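Local coordinates for transcriptional activator PlcR protein (Bacillus thuringiensis, PDB 3U3W) that activates transcription of virulence genes as a DNA-binding dimeric regulator switched on by the quorum-sensing signal peptide PapR, at residues A[109-113]-A[144-150]; A[116-120]-A[137-141]; A[192-196]-A[225-231]; A[232-237]-A[266-272]. All blocks are in the same frame, centred on the assembly; numbering follows the deposited sequence.

Following the chain through the helical peptide-binding domain, helix 109-125 opens both of the first two contacts. Interaction 2 pairs it with helix 131-143 and closes the inner loop; interaction 1 encloses that loop and ties the start of the same helix to the linker 144-150. The two touch through Gln113 NE2 and Leu141 O, 3.1 Å apart. Interactions 3 and 4 then follow in series, each joining the start of one helix to the end of the next: 192-208 to 212-228, then 235-248 to 253-269. They meet where Ser226 CB packs on Ile235 CD1 at 3.6 Å. Interactions 1, 3 and 4 also reach the second subunit.

Interaction 1. Residues A[109-113]-A[144-150]; sequences PEFQQ and QQLTGID
Glu110 OE1 takes the backbone N-H of Ile149 at 2.9 Å, and the other oxygen of the same carboxylate, OE2, takes the next N-H, that of Asp150, at 3.1 Å. One glutamate near the start of helix 109-125 thus holds two successive amides of the linker that joins helix 131-143 to helix 153-167, within the TPR-like domain of PlcR. Both N-H groups point almost straight at their oxygens, the angle at the hydrogen being 162° for Ile149, yet they arrive from above the carboxylate plane. The glutamate reaches them as an extended chain, with CG turned opposite the backbone N (chi1 164°). Gly148, with positive phi, lets the linker run close to OE1, its CA 3.5 Å from that oxygen. Asp150 sends its own carboxylate elsewhere, to Lys79 in a salt bridge and to the backbone N of Tyr152 at the turn into helix 153-167.

Further back along the linker the contact becomes apolar. Leu146 comes toward the helix with its two methyls against the first turn: CD2 lies 3.5 Å from Pro109 O, and both methyls touch Pro109 CB. The Gln113 side chain approaches Leu146 from the opposite direction, its amide held by Gln153 through OE1. Ile149 also packs on Gln50 of the second subunit, so the linker faces the dimer partner too. At the other end of the amide, a water accepts from Gln113 NE2 at 3.0 Å and from Leu146 N at 2.9 Å.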
# COMPACT_ATOMS: atom_id res chain seq x y z
N PRO A 109 9.08 -19.79 11.48
CA PRO A 109 8.07 -19.49 12.51
C PRO A 109 6.99 -18.49 12.06
O PRO A 109 5.81 -18.79 12.23
CB PRO A 109 8.90 -18.92 13.67
CG PRO A 109 10.25 -19.56 13.50
CD PRO A 109 10.45 -19.70 12.00
N GLU A 110 7.39 -17.35 11.48
CA GLU A 110 6.43 -16.33 11.07
C GLU A 110 5.46 -16.84 10.00
O GLU A 110 4.26 -16.56 10.07
CB GLU A 110 7.12 -15.04 10.59
CG GLU A 110 6.21 -14.11 9.79
CD GLU A 110 6.93 -12.88 9.21
OE1 GLU A 110 8.17 -12.76 9.33
OE2 GLU A 110 6.23 -12.02 8.63
N PHE A 111 5.98 -17.57 9.01
CA PHE A 111 5.11 -18.12 7.97
C PHE A 111 4.24 -19.23 8.56
O PHE A 111 3.06 -19.33 8.22
CB PHE A 111 5.90 -18.60 6.74
CG PHE A 111 5.03 -19.03 5.57
CD1 PHE A 111 4.13 -18.15 4.98
CD2 PHE A 111 5.11 -20.32 5.05
CE1 PHE A 111 3.33 -18.54 3.89
CE2 PHE A 111 4.32 -20.72 3.96
CZ PHE A 111 3.43 -19.82 3.39
N GLN A 112 4.80 -20.06 9.43
CA GLN A 112 4.01 -21.11 10.07
C GLN A 112 2.89 -20.49 10.90
O GLN A 112 1.77 -20.99 10.89
CB GLN A 112 4.88 -22.05 10.92
CG GLN A 112 5.92 -22.85 10.11
CD GLN A 112 5.56 -24.32 9.93
OE1 GLN A 112 4.95 -24.70 8.93
NE2 GLN A 112 5.95 -25.15 10.89
N GLN A 113 3.20 -19.41 11.61
CA GLN A 113 2.18 -18.71 12.39
C GLN A 113 1.05 -18.18 11.53
O GLN A 113 -0.12 -18.27 11.90
CB GLN A 113 2.80 -17.59 13.19
CG GLN A 113 1.86 -17.05 14.24
CD GLN A 113 2.36 -15.75 14.79
OE1 GLN A 113 2.66 -14.84 14.04
NE2 GLN A 113 2.47 -15.65 16.12
N GLN A 144 3.40 -16.93 21.65
CA GLN A 144 4.68 -17.14 20.98
C GLN A 144 5.55 -15.89 21.06
O GLN A 144 6.77 -15.98 20.99
CB GLN A 144 4.51 -17.51 19.50
CG GLN A 144 3.95 -18.90 19.25
CD GLN A 144 4.02 -19.29 17.78
OE1 GLN A 144 3.01 -19.26 17.07
NE2 GLN A 144 5.21 -19.65 17.31
N GLN A 145 4.92 -14.72 21.18
CA GLN A 145 5.64 -13.44 21.17
C GLN A 145 6.57 -13.39 19.96
O GLN A 145 7.75 -13.02 20.06
CB GLN A 145 6.45 -13.26 22.46
CG GLN A 145 5.71 -13.63 23.75
CD GLN A 145 5.15 -12.43 24.48
OE1 GLN A 145 4.42 -11.61 23.91
NE2 GLN A 145 5.47 -12.32 25.77
N LEU A 146 6.03 -13.77 18.81
CA LEU A 146 6.82 -13.86 17.59
C LEU A 146 7.15 -12.47 17.07
O LEU A 146 6.28 -11.60 17.00
CB LEU A 146 6.06 -14.67 16.54
CG LEU A 146 6.90 -15.45 15.53
CD1 LEU A 146 8.13 -16.02 16.20
CD2 LEU A 146 6.06 -16.57 14.94
N THR A 147 8.42 -12.28 16.71
CA THR A 147 8.91 -11.02 16.16
C THR A 147 8.46 -10.85 14.71
O THR A 147 7.35 -10.38 14.44
CB THR A 147 10.45 -10.93 16.27
OG1 THR A 147 11.06 -11.98 15.50
CG2 THR A 147 10.89 -11.05 17.74
N GLY A 148 9.34 -11.21 13.77
CA GLY A 148 8.98 -11.26 12.36
C GLY A 148 9.09 -9.99 11.52
O GLY A 148 9.23 -8.88 12.02
N ILE A 149 9.01 -10.18 10.21
CA ILE A 149 9.06 -9.10 9.24
C ILE A 149 7.77 -8.27 9.27
O ILE A 149 7.82 -7.04 9.37
CB ILE A 149 9.28 -9.65 7.81
CG1 ILE A 149 10.57 -10.46 7.73
CG2 ILE A 149 9.27 -8.51 6.78
CD1 ILE A 149 11.82 -9.63 7.93
N ASP A 150 6.63 -8.96 9.16
CA ASP A 150 5.32 -8.31 9.18
C ASP A 150 4.98 -7.92 10.61
O ASP A 150 4.60 -8.78 11.41
CB ASP A 150 4.26 -9.24 8.58
CG ASP A 150 2.89 -8.57 8.43
OD1 ASP A 150 2.61 -7.53 9.06
OD2 ASP A 150 2.06 -9.13 7.68
O HOH W 1 3.19 -13.95 18.47

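Interaction 2. Residues A[116-120]-A[137-141]; sequences QWQYY and ELKKL
Tyr120 lays one face of its ring against Glu137, whose CB sits over the centre of the ring, 3.7 Å from the centroid and 14° off the normal. This CH-pi contact joins helix 109-125 to helix 131-143, two successive helices that run antiparallel as a helical hairpin of the TPR-like domain; the short segments here stand at 169° with axes 10.2 Å apart. Glu137 CG follows over the same face, 3.8 Å from Tyr120 CZ, and a bend at chi2 (-48°) turns the carboxylate toward the hydroxyl end of the ring, where Glu137 OE1 lies 3.4 Å from Tyr120 OH. The opposite face of the ring is met near its rim by Tyr119 CD2.

The leucines fill the space between the helices further down. Leu141 reaches across with two separate methyls: CD1 comes to 3.5 Å from Trp117 N and also touches Trp117 CB, while CD2 lies 3.7 Å from Gln116 OE1. The same CD1 stands at the edge of the Tyr120 ring. Leu138 presents CD2 to Trp117 CA and approaches the indole obliquely. Leu138 also rests on Ile157 and Ile161 of helix 153-167, and Trp117 itself packs on the backbone of the bound peptide, so this hairpin contributes directly to the peptide-binding side of the domain.

Charge stays at the margin. Lys140 NZ bonds Glu137 OE1 at 3.1 Å along its syn lone pair, within one turn of their helix. That salt bridge probably steadies the carboxylate, while CB and CG of this formally charged residue cover the tyrosine face.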
# COMPACT_ATOMS: atom_id res chain seq x y z
N GLN A 116 -1.17 -21.22 10.47
CA GLN A 116 -1.96 -21.68 11.61
C GLN A 116 -3.11 -20.72 11.95
O GLN A 116 -4.25 -21.17 12.10
CB GLN A 116 -1.06 -21.89 12.84
CG GLN A 116 -0.04 -23.02 12.64
CD GLN A 116 0.60 -23.48 13.94
OE1 GLN A 116 1.39 -22.76 14.55
NE2 GLN A 116 0.27 -24.70 14.36
N TRP A 117 -2.80 -19.43 12.05
CA TRP A 117 -3.82 -18.39 12.19
C TRP A 117 -4.92 -18.60 11.15
O TRP A 117 -6.09 -18.77 11.51
CB TRP A 117 -3.18 -16.98 12.10
CG TRP A 117 -4.09 -15.86 11.68
CD1 TRP A 117 -5.41 -15.67 12.03
CD2 TRP A 117 -3.76 -14.77 10.81
NE1 TRP A 117 -5.90 -14.53 11.43
CE2 TRP A 117 -4.91 -13.96 10.67
CE3 TRP A 117 -2.60 -14.39 10.13
CZ2 TRP A 117 -4.94 -12.82 9.88
CZ3 TRP A 117 -2.62 -13.24 9.35
CH2 TRP A 117 -3.78 -12.48 9.23
N GLN A 118 -4.56 -18.65 9.87
CA GLN A 118 -5.56 -18.78 8.81
C GLN A 118 -6.32 -20.11 8.88
O GLN A 118 -7.51 -20.18 8.56
CB GLN A 118 -4.92 -18.60 7.42
CG GLN A 118 -4.38 -17.21 7.17
CD GLN A 118 -5.47 -16.17 6.93
OE1 GLN A 118 -6.61 -16.50 6.58
NE2 GLN A 118 -5.13 -14.90 7.12
N TYR A 119 -5.61 -21.17 9.28
CA TYR A 119 -6.20 -22.50 9.32
C TYR A 119 -7.28 -22.60 10.41
O TYR A 119 -8.37 -23.10 10.16
CB TYR A 119 -5.09 -23.55 9.48
CG TYR A 119 -5.49 -24.89 10.06
CD1 TYR A 119 -6.15 -25.86 9.30
CD2 TYR A 119 -5.15 -25.22 11.36
CE1 TYR A 119 -6.50 -27.10 9.85
CE2 TYR A 119 -5.48 -26.43 11.91
CZ TYR A 119 -6.15 -27.37 11.16
OH TYR A 119 -6.46 -28.58 11.76
N TYR A 120 -6.96 -22.08 11.59
CA TYR A 120 -7.90 -22.04 12.71
C TYR A 120 -9.14 -21.22 12.42
O TYR A 120 -10.25 -21.65 12.73
CB TYR A 120 -7.21 -21.49 13.95
CG TYR A 120 -6.23 -22.44 14.55
CD1 TYR A 120 -6.54 -23.78 14.74
CD2 TYR A 120 -4.97 -22.00 14.94
CE1 TYR A 120 -5.62 -24.66 15.31
CE2 TYR A 120 -4.04 -22.86 15.51
CZ TYR A 120 -4.37 -24.19 15.70
OH TYR A 120 -3.43 -25.03 16.26
N GLU A 137 -6.42 -21.46 20.76
CA GLU A 137 -5.32 -21.72 19.84
C GLU A 137 -4.72 -20.40 19.33
O GLU A 137 -3.50 -20.24 19.27
CB GLU A 137 -5.78 -22.59 18.68
CG GLU A 137 -6.07 -24.03 19.08
CD GLU A 137 -4.95 -24.65 19.93
OE1 GLU A 137 -3.76 -24.51 19.57
OE2 GLU A 137 -5.27 -25.28 20.96
N LEU A 138 -5.59 -19.46 18.99
CA LEU A 138 -5.13 -18.13 18.59
C LEU A 138 -4.31 -17.44 19.68
O LEU A 138 -3.24 -16.90 19.40
CB LEU A 138 -6.32 -17.27 18.17
CG LEU A 138 -6.88 -17.76 16.85
CD1 LEU A 138 -8.07 -16.92 16.44
CD2 LEU A 138 -5.78 -17.69 15.82
N LYS A 139 -4.79 -17.47 20.92
CA LYS A 139 -4.05 -16.89 22.03
C LYS A 139 -2.67 -17.51 22.19
O LYS A 139 -1.73 -16.85 22.63
CB LYS A 139 -4.86 -16.98 23.34
CG LYS A 139 -5.95 -15.92 23.44
CD LYS A 139 -6.78 -16.04 24.70
CE LYS A 139 -7.54 -14.74 24.94
NZ LYS A 139 -8.59 -14.82 25.99
N LYS A 140 -2.53 -18.77 21.80
CA LYS A 140 -1.26 -19.47 21.93
C LYS A 140 -0.26 -18.99 20.90
O LYS A 140 0.93 -18.89 21.19
CB LYS A 140 -1.47 -20.99 21.86
CG LYS A 140 -1.83 -21.62 23.22
CD LYS A 140 -2.36 -23.07 23.09
CE LYS A 140 -1.50 -23.93 22.17
NZ LYS A 140 -2.02 -25.33 22.05
N LEU A 141 -0.73 -18.68 19.70
CA LEU A 141 0.10 -18.02 18.69
C LEU A 141 0.60 -16.68 19.23
O LEU A 141 1.76 -16.33 19.03
CB LEU A 141 -0.68 -17.80 17.39
CG LEU A 141 -1.30 -19.03 16.73
CD1 LEU A 141 -2.00 -18.67 15.40
CD2 LEU A 141 -0.26 -20.11 16.53

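Interaction 3. Residues A[192-196]-A[225-231]; sequences EEFDV and ISCRINS
Arg228 meets Glu192 end-on, its NH1 and NH2 each giving a hydrogen to a different oxygen of the same carboxylate. NH1 reaches Glu192 OE2 at 3.0 Å and NH2 reaches OE1 at 3.2 Å, both bonds nearly straight. The acceptors lie close to the guanidinium plane, but the two flat groups are not coplanar: their planes are 33° apart, and both oxygens are met on the syn side from out of the carboxylate plane. Arg228 brings its head back through a bend at chi3 (58°). The salt bridge links the first turn of helix 192-208 to the last turn of helix 212-228, neighbouring helices of the TPR-like domain.

Below the ion pair the contact is aliphatic. Ile225 and Val196 lie alongside one another, pointing opposite ways, with Ile225 CG2 on Val196 CG2 at 3.6 Å, and Ile225 CD1 lies 3.5 Å from Asp195 OD2, an oxygen already paired with Arg199. Ser226 OG packs against both Val196 methyls while bonding Ala222 O in its own helix. Ile229 reaches under the glutamates, its CD1 4.0 Å from Glu192 CB.

Helix 212-228 ends here in a Schellman motif: Asn230, at positive phi, is the C-prime residue, and Ser231 N bonds Ser226 O at 2.9 Å. Asn230 also makes backbone hydrogen bonds to the second subunit, placing this helix end at the dimer interface. The chemistry is thus layered: a two-pronged ion pair spans the outer side, where Arg228 is exposed, while buried Val196 and Ile225 join the helices by apolar packing within.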
# COMPACT_ATOMS: atom_id res chain seq x y z
N GLU A 192 -3.39 1.81 7.37
CA GLU A 192 -4.72 2.39 7.44
C GLU A 192 -5.84 1.47 6.91
O GLU A 192 -6.98 1.55 7.38
CB GLU A 192 -4.74 3.78 6.80
CG GLU A 192 -3.66 4.69 7.37
CD GLU A 192 -4.03 6.16 7.37
OE1 GLU A 192 -4.75 6.61 8.30
OE2 GLU A 192 -3.58 6.88 6.44
N GLU A 193 -5.51 0.58 5.98
CA GLU A 193 -6.46 -0.47 5.61
C GLU A 193 -6.87 -1.33 6.80
O GLU A 193 -8.06 -1.58 7.00
CB GLU A 193 -5.94 -1.34 4.48
CG GLU A 193 -6.31 -0.83 3.09
CD GLU A 193 -5.50 -1.50 1.99
OE1 GLU A 193 -4.42 -2.07 2.30
OE2 GLU A 193 -5.94 -1.46 0.82
N PHE A 194 -5.90 -1.75 7.61
CA PHE A 194 -6.21 -2.53 8.80
C PHE A 194 -7.09 -1.75 9.80
O PHE A 194 -8.07 -2.27 10.31
CB PHE A 194 -4.96 -3.07 9.49
CG PHE A 194 -5.26 -4.01 10.63
CD1 PHE A 194 -6.08 -5.11 10.43
CD2 PHE A 194 -4.73 -3.78 11.89
CE1 PHE A 194 -6.36 -5.97 11.48
CE2 PHE A 194 -5.01 -4.63 12.96
CZ PHE A 194 -5.82 -5.72 12.75
N ASP A 195 -6.73 -0.50 10.04
CA ASP A 195 -7.50 0.43 10.85
C ASP A 195 -8.97 0.43 10.39
O ASP A 195 -9.88 0.39 11.22
CB ASP A 195 -6.91 1.84 10.68
CG ASP A 195 -7.25 2.79 11.83
OD1 ASP A 195 -6.35 3.06 12.66
OD2 ASP A 195 -8.40 3.29 11.90
N VAL A 196 -9.18 0.48 9.08
CA VAL A 196 -10.54 0.52 8.55
C VAL A 196 -11.25 -0.78 8.87
O VAL A 196 -12.43 -0.80 9.21
CB VAL A 196 -10.56 0.74 7.01
CG1 VAL A 196 -11.92 0.44 6.44
CG2 VAL A 196 -10.15 2.16 6.67
N ILE A 225 -11.68 7.46 6.33
CA ILE A 225 -10.35 6.91 6.11
C ILE A 225 -10.25 6.19 4.76
O ILE A 225 -9.25 6.30 4.07
CB ILE A 225 -9.93 5.93 7.23
CG1 ILE A 225 -9.91 6.67 8.57
CG2 ILE A 225 -8.55 5.33 6.92
CD1 ILE A 225 -9.75 5.75 9.76
N SER A 226 -11.30 5.47 4.41
CA SER A 226 -11.33 4.74 3.15
C SER A 226 -11.25 5.68 1.94
O SER A 226 -10.46 5.46 1.03
CB SER A 226 -12.58 3.87 3.05
OG SER A 226 -12.50 2.79 3.95
N CYS A 227 -12.08 6.73 1.93
CA CYS A 227 -12.03 7.71 0.84
C CYS A 227 -10.69 8.45 0.72
O CYS A 227 -10.19 8.66 -0.38
CB CYS A 227 -13.20 8.68 0.93
SG CYS A 227 -14.78 7.84 0.73
N ARG A 228 -10.11 8.81 1.85
CA ARG A 228 -8.83 9.50 1.86
C ARG A 228 -7.69 8.65 1.31
O ARG A 228 -6.77 9.17 0.68
CB ARG A 228 -8.50 10.00 3.27
CG ARG A 228 -7.07 10.51 3.41
CD ARG A 228 -6.86 11.31 4.69
NE ARG A 228 -7.18 10.53 5.89
CZ ARG A 228 -6.41 9.57 6.37
NH1 ARG A 228 -5.27 9.26 5.76
NH2 ARG A 228 -6.77 8.91 7.46
N ILE A 229 -7.73 7.35 1.56
CA ILE A 229 -6.67 6.47 1.04
C ILE A 229 -7.08 5.77 -0.27
O ILE A 229 -6.37 4.94 -0.79
CB ILE A 229 -6.19 5.44 2.10
CG1 ILE A 229 -7.23 4.36 2.36
CG2 ILE A 229 -5.82 6.15 3.41
CD1 ILE A 229 -6.76 3.33 3.38
N ASN A 230 -8.25 6.14 -0.79
CA ASN A 230 -8.79 5.51 -1.98
C ASN A 230 -8.89 3.98 -1.92
O ASN A 230 -8.54 3.29 -2.88
CB ASN A 230 -8.00 5.94 -3.21
CG ASN A 230 -8.02 7.45 -3.40
OD1 ASN A 230 -6.97 8.09 -3.51
ND2 ASN A 230 -9.21 8.02 -3.43
N SER A 231 -9.39 3.47 -0.79
CA SER A 231 -9.58 2.04 -0.61
C SER A 231 -11.04 1.64 -0.74
O SER A 231 -11.92 2.29 -0.19
CB SER A 231 -9.06 1.61 0.75
OG SER A 231 -8.84 0.22 0.79

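Interaction 4. Residues A[232-237]-A[266-272]; sequences MALIGQ and FFDILEM
The methyl CG2 of Ile235 stands over the centre of the Phe266 ring, 3.4 Å from the centroid and only 4° off the normal, a CH-pi contact that joins the start of helix 235-248 to the end of helix 253-269, successive helices near the C-terminal end of the TPR-like domain. Met232 adds a Met-aromatic contact, its sulfur at the edge of the same ring, 5.3 Å from the centroid. Phe267 sets CE1 against the backbone of the facing helix, 3.6 Å from Gly236 C, and Gln237 OE1 lies in the plane of this ring at its edge.

Close backbone packing depends on Gly236. Its CA comes to 3.8 Å from Phe266 CB, and the lack of a side chain leaves room for both phenylalanines beside it.

The aliphatic contacts gather round Met232. Its SD lies 4.1 Å from Ile269 CD1, and the bend at chi3 (-79°) turns its CE to 4.2 Å from Leu270 CD2, while Leu270 CD1 is 4.1 Å from Met232 CB. Helix 253-269 finishes in a Schellman motif at Glu271, with Met272 N bonded to Phe267 O at 2.8 Å; this turns Met272 back toward Ala233.

Beyond the two segments, Phe266 meets Phe265 of the second subunit edge-to-face, and Gln237 NE2 bonds an acidic side chain of the bound peptide. With no hydrogen bond passing between the segments, the two helix ends rest on van der Waals, CH-pi and Met-aromatic contacts of sulfur, methyls, rings and the bare Gly236 backbone, next to both the dimer partner and the peptide.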
# COMPACT_ATOMS: atom_id res chain seq x y z
N MET A 232 -11.27 0.54 -1.47
CA MET A 232 -12.61 0.01 -1.74
C MET A 232 -12.82 -1.27 -0.97
O MET A 232 -13.87 -1.90 -1.08
CB MET A 232 -12.73 -0.39 -3.23
CG MET A 232 -13.02 0.69 -4.20
SD MET A 232 -13.59 0.03 -5.77
CE MET A 232 -12.04 -0.48 -6.52
N ALA A 233 -11.79 -1.70 -0.23
CA ALA A 233 -11.81 -3.03 0.36
C ALA A 233 -13.07 -3.30 1.23
O ALA A 233 -13.73 -4.34 1.10
CB ALA A 233 -10.51 -3.28 1.15
N LEU A 234 -13.41 -2.35 2.10
CA LEU A 234 -14.53 -2.51 3.01
C LEU A 234 -15.61 -1.45 2.83
O LEU A 234 -16.55 -1.38 3.62
CB LEU A 234 -14.03 -2.51 4.46
CG LEU A 234 -13.20 -3.73 4.84
CD1 LEU A 234 -13.01 -3.77 6.31
CD2 LEU A 234 -13.89 -5.01 4.36
N ILE A 235 -15.48 -0.63 1.79
CA ILE A 235 -16.36 0.54 1.66
C ILE A 235 -17.82 0.16 1.41
O ILE A 235 -18.73 0.82 1.90
CB ILE A 235 -15.86 1.56 0.58
CG1 ILE A 235 -16.58 2.89 0.72
CG2 ILE A 235 -16.05 1.02 -0.83
CD1 ILE A 235 -15.81 3.93 1.45
N GLY A 236 -18.06 -0.90 0.65
CA GLY A 236 -19.41 -1.41 0.47
C GLY A 236 -20.03 -1.83 1.81
O GLY A 236 -21.12 -1.39 2.17
N GLN A 237 -19.30 -2.67 2.54
CA GLN A 237 -19.76 -3.15 3.85
C GLN A 237 -20.06 -1.99 4.78
O GLN A 237 -21.03 -2.04 5.52
CB GLN A 237 -18.72 -4.09 4.48
CG GLN A 237 -18.44 -5.34 3.65
CD GLN A 237 -17.35 -5.10 2.59
OE1 GLN A 237 -17.40 -4.12 1.84
NE2 GLN A 237 -16.36 -5.98 2.54
N PHE A 266 -21.18 -0.87 -4.76
CA PHE A 266 -19.88 -1.52 -4.57
C PHE A 266 -19.96 -3.03 -4.65
O PHE A 266 -19.08 -3.66 -5.24
CB PHE A 266 -19.20 -1.09 -3.28
CG PHE A 266 -18.65 0.29 -3.34
CD1 PHE A 266 -17.50 0.55 -4.09
CD2 PHE A 266 -19.28 1.33 -2.70
CE1 PHE A 266 -17.00 1.85 -4.18
CE2 PHE A 266 -18.78 2.63 -2.78
CZ PHE A 266 -17.64 2.88 -3.53
N PHE A 267 -21.01 -3.62 -4.07
CA PHE A 267 -21.17 -5.07 -4.17
C PHE A 267 -21.25 -5.52 -5.63
O PHE A 267 -20.70 -6.56 -5.99
CB PHE A 267 -22.37 -5.56 -3.35
CG PHE A 267 -22.23 -5.34 -1.86
CD1 PHE A 267 -20.98 -5.04 -1.32
CD2 PHE A 267 -23.32 -5.42 -1.02
CE1 PHE A 267 -20.84 -4.83 0.04
CE2 PHE A 267 -23.19 -5.20 0.35
CZ PHE A 267 -21.94 -4.90 0.87
N ASP A 268 -21.95 -4.74 -6.45
CA ASP A 268 -22.06 -5.05 -7.87
C ASP A 268 -20.70 -5.04 -8.53
O ASP A 268 -20.18 -6.08 -8.93
CB ASP A 268 -22.99 -4.04 -8.57
CG ASP A 268 -23.01 -4.23 -10.08
OD1 ASP A 268 -23.42 -5.31 -10.54
OD2 ASP A 268 -22.61 -3.28 -10.81
N ILE A 269 -20.11 -3.85 -8.64
CA ILE A 269 -18.84 -3.71 -9.36
C ILE A 269 -17.69 -4.55 -8.80
O ILE A 269 -16.80 -4.95 -9.55
CB ILE A 269 -18.37 -2.24 -9.51
CG1 ILE A 269 -17.79 -1.72 -8.21
CG2 ILE A 269 -19.49 -1.35 -10.03
CD1 ILE A 269 -16.62 -0.80 -8.41
N LEU A 270 -17.69 -4.82 -7.50
CA LEU A 270 -16.64 -5.68 -6.93
C LEU A 270 -17.02 -7.16 -7.00
O LEU A 270 -16.27 -8.03 -6.55
CB LEU A 270 -16.26 -5.25 -5.52
CG LEU A 270 -15.48 -3.93 -5.45
CD1 LEU A 270 -15.16 -3.54 -4.00
CD2 LEU A 270 -14.21 -4.02 -6.30
N GLU A 271 -18.20 -7.43 -7.56
CA GLU A 271 -18.71 -8.80 -7.73
C GLU A 271 -18.81 -9.56 -6.40
O GLU A 271 -18.49 -10.75 -6.35
CB GLU A 271 -17.86 -9.58 -8.73
CG GLU A 271 -18.03 -9.10 -10.17
CD GLU A 271 -16.99 -9.70 -11.12
OE1 GLU A 271 -15.96 -9.03 -11.35
OE2 GLU A 271 -17.20 -10.82 -11.62
N MET A 272 -19.26 -8.88 -5.35
CA MET A 272 -19.40 -9.51 -4.03
C MET A 272 -20.76 -10.21 -3.90
O MET A 272 -21.67 -9.70 -3.24
CB MET A 272 -19.21 -8.46 -2.92
CG MET A 272 -17.82 -7.84 -2.87
SD MET A 272 -17.70 -6.31 -1.90
CE MET A 272 -15.93 -6.14 -1.79